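Local structure of putative 4-Hydroxy-2-oxoglutarate aldolase / 2-dehydro-3-deoxyphosphogluconate aldolase (Yersinia enterocolitica, 3LM7) at residues A[165-177]-A[194-208]. The protein is a putative aldolase of the KDGP aldolase family, whose members belong to the TIM-barrel clan. Numbering follows the deposited sequence.
Sequences FPMNGLDSIDEYR and GGIDLDNFEQIVQIA
Gly-169 and Gly-195 bring their CA atoms to 4.3 Å where two neighbouring beta-alpha loops of a TIM-barrel-type fold meet, and the helix segments 173-177 and 201-208 that follow run at 36°, with their axes 10.6 Å apart at closest approach. Gly-169 N donates an almost straight hydrogen bond (175°) to Gly-194 O, 2.9 Å away. Both loops come close here because neither Gly-194 nor Gly-195 has a side chain to hold them apart. Asn-200 ND2 bonds back to Gly-195 O within its own segment, and its CB lies against Leu-170 CG. The Leu-170 and Gln-203 side chains cross at about a right angle, with both Leu-170 methyls near Gln-203 OE1.

Beyond the loops, Met-167, a selenomethionine in the model, and Ile-204 meet tip to tip, CE to CG2. The bent Met-167 chain also sets CE over one face of the Tyr-176 ring, offset toward the rim. Pro-192, from strand 189-192, touches all three side chains. Tyr-176 reaches the second helix because chi1, 170°, turns CG away from the backbone N, and Ile-207 CG2 lies 3.5 Å from its CE2. Ile-173 CD1 and Ile-207 CD1 pack tightly at 3.4 Å. Tyr-176 OH donates to Ile-204 O at 2.8 Å, from above the plane of that carbonyl.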
loop_
_atom_site.group_PDB
_atom_site.type_symbol
_atom_site.label_atom_id
_atom_site.label_comp_id
_atom_site.label_asym_id
_atom_site.label_seq_id
_atom_site.Cartn_x
_atom_site.Cartn_y
_atom_site.Cartn_z
ATOM N N PHE A 165 -6.612 6.480 19.438
ATOM C CA PHE A 165 -6.068 6.968 20.688
ATOM C C PHE A 165 -7.218 7.252 21.623
ATOM O O PHE A 165 -8.236 7.771 21.161
ATOM C CB PHE A 165 -5.327 8.297 20.415
ATOM C CG PHE A 165 -4.845 8.968 21.674
ATOM C CD1 PHE A 165 -3.679 8.544 22.298
ATOM C CD2 PHE A 165 -5.574 10.053 22.216
ATOM C CE1 PHE A 165 -3.225 9.182 23.492
ATOM C CE2 PHE A 165 -5.151 10.704 23.343
ATOM C CZ PHE A 165 -3.963 10.248 24.017
ATOM N N PRO A 166 -7.069 7.017 22.918
ATOM C CA PRO A 166 -5.943 6.378 23.669
ATOM C C PRO A 166 -6.077 4.865 23.626
ATOM O O PRO A 166 -7.139 4.280 23.943
ATOM C CB PRO A 166 -6.123 6.909 25.111
ATOM C CG PRO A 166 -7.750 6.922 25.231
ATOM C CD PRO A 166 -8.124 7.554 23.830
HETATM N N MSE A 167 -5.067 4.186 23.114
HETATM C CA MSE A 167 -5.160 2.727 23.135
HETATM C C MSE A 167 -4.975 2.032 24.454
HETATM O O MSE A 167 -5.396 0.864 24.602
HETATM C CB MSE A 167 -4.144 2.141 22.182
HETATM C CG MSE A 167 -4.864 1.981 20.945
HETATM SE SE MSE A 167 -3.743 1.320 19.627
HETATM C CE MSE A 167 -3.088 -0.382 20.221
ATOM N N ASN A 168 -4.330 2.702 25.391
ATOM C CA ASN A 168 -3.893 1.992 26.604
ATOM C C ASN A 168 -3.192 0.658 26.303
ATOM O O ASN A 168 -3.598 -0.386 26.819
ATOM C CB ASN A 168 -5.071 1.802 27.598
ATOM C CG ASN A 168 -5.633 3.135 28.068
ATOM O OD1 ASN A 168 -4.887 4.031 28.472
ATOM N ND2 ASN A 168 -6.943 3.296 27.968
ATOM N N GLY A 169 -2.159 0.683 25.456
ATOM C CA GLY A 169 -1.370 -0.516 25.158
ATOM C C GLY A 169 -2.205 -1.588 24.530
ATOM O O GLY A 169 -2.766 -1.382 23.469
ATOM N N LEU A 170 -2.326 -2.743 25.190
ATOM C CA LEU A 170 -3.090 -3.855 24.622
ATOM C C LEU A 170 -4.524 -3.904 25.166
ATOM O O LEU A 170 -5.281 -4.839 24.879
ATOM C CB LEU A 170 -2.409 -5.161 25.012
ATOM C CG LEU A 170 -0.954 -5.316 24.524
ATOM C CD1 LEU A 170 -0.248 -6.526 25.175
ATOM C CD2 LEU A 170 -0.959 -5.553 23.049
ATOM N N ASP A 171 -4.877 -2.952 25.991
ATOM C CA ASP A 171 -6.179 -2.999 26.643
ATOM C C ASP A 171 -7.365 -2.914 25.667
ATOM O O ASP A 171 -8.468 -3.295 26.025
ATOM C CB ASP A 171 -6.304 -1.831 27.609
ATOM C CG ASP A 171 -5.573 -2.073 28.938
ATOM O OD1 ASP A 171 -5.026 -3.174 29.159
ATOM O OD2 ASP A 171 -5.600 -1.146 29.763
ATOM N N SER A 172 -7.147 -2.380 24.464
ATOM C CA SER A 172 -8.254 -2.221 23.524
ATOM C C SER A 172 -7.949 -3.053 22.279
ATOM O O SER A 172 -8.274 -2.684 21.122
ATOM C CB SER A 172 -8.466 -0.721 23.248
ATOM O OG SER A 172 -7.285 -0.180 22.663
ATOM N N ILE A 173 -7.356 -4.225 22.507
ATOM C CA ILE A 173 -6.819 -5.026 21.399
ATOM C C ILE A 173 -7.865 -5.486 20.387
ATOM O O ILE A 173 -7.666 -5.407 19.167
ATOM C CB ILE A 173 -5.948 -6.243 21.952
ATOM C CG1 ILE A 173 -4.941 -6.649 20.918
ATOM C CG2 ILE A 173 -6.772 -7.317 22.625
ATOM C CD1 ILE A 173 -3.835 -5.509 20.897
ATOM N N ASP A 174 -8.992 -5.966 20.888
ATOM C CA ASP A 174 -10.055 -6.389 19.978
ATOM C C ASP A 174 -10.578 -5.216 19.145
ATOM O O ASP A 174 -10.861 -5.396 17.927
ATOM C CB ASP A 174 -11.189 -7.034 20.749
ATOM C CG ASP A 174 -10.780 -8.365 21.321
ATOM O OD1 ASP A 174 -9.797 -8.955 20.788
ATOM O OD2 ASP A 174 -11.442 -8.782 22.267
ATOM N N GLU A 175 -10.741 -4.041 19.777
ATOM C CA GLU A 175 -11.151 -2.857 18.963
ATOM C C GLU A 175 -10.110 -2.438 17.926
ATOM O O GLU A 175 -10.448 -2.090 16.794
ATOM C CB GLU A 175 -11.488 -1.645 19.824
ATOM C CG GLU A 175 -12.793 -1.844 20.669
ATOM C CD GLU A 175 -12.986 -0.701 21.642
ATOM O OE1 GLU A 175 -13.337 0.387 21.174
ATOM O OE2 GLU A 175 -12.758 -0.873 22.860
ATOM N N TYR A 176 -8.847 -2.458 18.347
ATOM C CA TYR A 176 -7.720 -2.075 17.500
ATOM C C TYR A 176 -7.656 -3.018 16.304
ATOM O O TYR A 176 -7.472 -2.553 15.161
ATOM C CB TYR A 176 -6.426 -2.059 18.313
ATOM C CG TYR A 176 -5.158 -1.914 17.517
ATOM C CD1 TYR A 176 -4.915 -0.757 16.741
ATOM C CD2 TYR A 176 -4.189 -2.894 17.575
ATOM C CE1 TYR A 176 -3.755 -0.605 16.009
ATOM C CE2 TYR A 176 -2.941 -2.758 16.834
ATOM C CZ TYR A 176 -2.763 -1.629 16.050
ATOM O OH TYR A 176 -1.604 -1.441 15.330
ATOM N N ARG A 177 -7.844 -4.310 16.548
ATOM C CA ARG A 177 -7.663 -5.269 15.497
ATOM C C ARG A 177 -8.727 -5.013 14.401
ATOM O O ARG A 177 -8.469 -5.100 13.193
ATOM C CB ARG A 177 -7.786 -6.707 16.059
ATOM C CG ARG A 177 -7.475 -7.763 14.933
ATOM C CD ARG A 177 -7.521 -9.241 15.442
ATOM N NE ARG A 177 -6.945 -9.386 16.795
ATOM C CZ ARG A 177 -7.660 -9.453 17.935
ATOM N NH1 ARG A 177 -9.040 -9.415 17.958
ATOM N NH2 ARG A 177 -6.992 -9.567 19.074
ATOM N N GLY A 194 -0.770 5.443 22.330
ATOM C CA GLY A 194 -1.191 5.445 23.725
ATOM C C GLY A 194 -0.781 4.185 24.434
ATOM O O GLY A 194 -1.322 3.115 24.175
ATOM N N GLY A 195 0.215 4.295 25.301
ATOM C CA GLY A 195 0.628 3.138 26.124
ATOM C C GLY A 195 1.529 2.138 25.414
ATOM O O GLY A 195 1.678 1.002 25.885
ATOM N N ILE A 196 2.143 2.536 24.290
ATOM C CA ILE A 196 3.017 1.623 23.533
ATOM C C ILE A 196 4.369 1.702 24.234
ATOM O O ILE A 196 4.811 2.777 24.634
ATOM C CB ILE A 196 3.125 2.011 22.035
ATOM C CG1 ILE A 196 1.697 1.806 21.341
ATOM C CG2 ILE A 196 4.195 1.186 21.357
ATOM C CD1 ILE A 196 1.704 2.141 19.789
ATOM N N ASP A 197 4.976 0.551 24.459
ATOM C CA ASP A 197 6.309 0.550 25.060
ATOM C C ASP A 197 7.156 -0.457 24.313
ATOM O O ASP A 197 6.698 -1.037 23.353
ATOM C CB ASP A 197 6.263 0.301 26.598
ATOM C CG ASP A 197 5.649 -1.030 26.962
ATOM O OD1 ASP A 197 5.733 -1.974 26.172
ATOM O OD2 ASP A 197 5.044 -1.087 28.034
ATOM N N LEU A 198 8.396 -0.704 24.773
ATOM C CA LEU A 198 9.256 -1.600 24.003
ATOM C C LEU A 198 8.804 -3.047 24.054
ATOM O O LEU A 198 9.207 -3.836 23.195
ATOM C CB LEU A 198 10.720 -1.501 24.547
ATOM C CG LEU A 198 11.351 -0.110 24.420
ATOM C CD1 LEU A 198 12.752 -0.076 25.063
ATOM C CD2 LEU A 198 11.432 0.304 22.904
ATOM N N ASP A 199 7.992 -3.391 25.049
ATOM C CA ASP A 199 7.538 -4.804 25.220
ATOM C C ASP A 199 6.244 -5.139 24.474
ATOM O O ASP A 199 5.983 -6.312 24.167
ATOM C CB ASP A 199 7.399 -5.121 26.702
ATOM C CG ASP A 199 8.748 -5.151 27.412
ATOM O OD1 ASP A 199 9.798 -5.536 26.788
ATOM O OD2 ASP A 199 8.739 -4.792 28.609
ATOM N N ASN A 200 5.427 -4.144 24.169
ATOM C CA ASN A 200 4.170 -4.442 23.418
ATOM C C ASN A 200 4.208 -3.912 21.970
ATOM O O ASN A 200 3.294 -4.135 21.214
ATOM C CB ASN A 200 2.911 -3.966 24.158
ATOM C CG ASN A 200 2.892 -2.464 24.365
ATOM O OD1 ASN A 200 3.525 -1.701 23.630
ATOM N ND2 ASN A 200 2.167 -2.027 25.385
ATOM N N PHE A 201 5.308 -3.240 21.612
ATOM C CA PHE A 201 5.431 -2.602 20.312
ATOM C C PHE A 201 5.343 -3.630 19.232
ATOM O O PHE A 201 4.585 -3.452 18.296
ATOM C CB PHE A 201 6.771 -1.873 20.212
ATOM C CG PHE A 201 7.050 -1.274 18.841
ATOM C CD1 PHE A 201 6.505 -0.042 18.504
ATOM C CD2 PHE A 201 7.878 -1.945 17.921
ATOM C CE1 PHE A 201 6.790 0.547 17.204
ATOM C CE2 PHE A 201 8.177 -1.397 16.650
ATOM C CZ PHE A 201 7.641 -0.141 16.292
ATOM N N GLU A 202 6.149 -4.710 19.304
ATOM C CA GLU A 202 6.082 -5.690 18.218
ATOM C C GLU A 202 4.653 -6.234 17.999
ATOM O O GLU A 202 4.175 -6.258 16.864
ATOM C CB GLU A 202 7.029 -6.888 18.486
ATOM C CG GLU A 202 6.907 -7.952 17.405
ATOM C CD GLU A 202 8.009 -9.001 17.546
ATOM O OE1 GLU A 202 8.956 -8.807 18.330
ATOM O OE2 GLU A 202 7.911 -9.983 16.851
ATOM N N GLN A 203 3.968 -6.607 19.077
ATOM C CA GLN A 203 2.672 -7.208 18.898
ATOM C C GLN A 203 1.681 -6.169 18.303
ATOM O O GLN A 203 0.948 -6.476 17.391
ATOM C CB GLN A 203 2.162 -7.735 20.239
ATOM C CG GLN A 203 0.765 -8.385 20.089
ATOM C CD GLN A 203 0.215 -8.853 21.448
ATOM O OE1 GLN A 203 0.920 -8.796 22.451
ATOM N NE2 GLN A 203 -1.061 -9.224 21.490
ATOM N N ILE A 204 1.758 -4.932 18.751
ATOM C CA ILE A 204 0.845 -3.919 18.277
ATOM C C ILE A 204 1.030 -3.613 16.780
ATOM O O ILE A 204 0.049 -3.533 16.005
ATOM C CB ILE A 204 0.954 -2.603 19.181
ATOM C CG1 ILE A 204 0.199 -2.839 20.510
ATOM C CG2 ILE A 204 0.368 -1.398 18.405
ATOM C CD1 ILE A 204 0.502 -1.809 21.687
ATOM N N VAL A 205 2.286 -3.482 16.367
ATOM C CA VAL A 205 2.573 -3.332 14.950
ATOM C C VAL A 205 2.264 -4.599 14.141
ATOM O O VAL A 205 1.702 -4.490 13.046
ATOM C CB VAL A 205 4.040 -2.853 14.704
ATOM C CG1 VAL A 205 4.313 -2.722 13.153
ATOM C CG2 VAL A 205 4.287 -1.485 15.454
ATOM N N GLN A 206 2.542 -5.779 14.687
ATOM C CA GLN A 206 2.319 -6.981 13.924
ATOM C C GLN A 206 0.811 -7.100 13.630
ATOM O O GLN A 206 0.413 -7.596 12.585
ATOM C CB GLN A 206 2.734 -8.196 14.758
ATOM C CG GLN A 206 2.776 -9.520 13.971
ATOM C CD GLN A 206 3.862 -9.554 12.907
ATOM O OE1 GLN A 206 5.056 -9.497 13.230
ATOM N NE2 GLN A 206 3.457 -9.655 11.645
ATOM N N ILE A 207 -0.034 -6.741 14.602
ATOM C CA ILE A 207 -1.483 -6.820 14.340
ATOM C C ILE A 207 -1.871 -6.031 13.105
ATOM O O ILE A 207 -2.652 -6.495 12.265
ATOM C CB ILE A 207 -2.246 -6.282 15.580
ATOM C CG1 ILE A 207 -2.276 -7.377 16.632
ATOM C CG2 ILE A 207 -3.697 -5.806 15.210
ATOM C CD1 ILE A 207 -2.703 -6.813 18.018
ATOM N N ALA A 208 -1.320 -4.822 12.977
ATOM C CA ALA A 208 -1.621 -3.970 11.797
ATOM C C ALA A 208 -1.052 -4.602 10.520
ATOM O O ALA A 208 -1.728 -4.578 9.458
ATOM C CB ALA A 208 -1.027 -2.486 11.959
#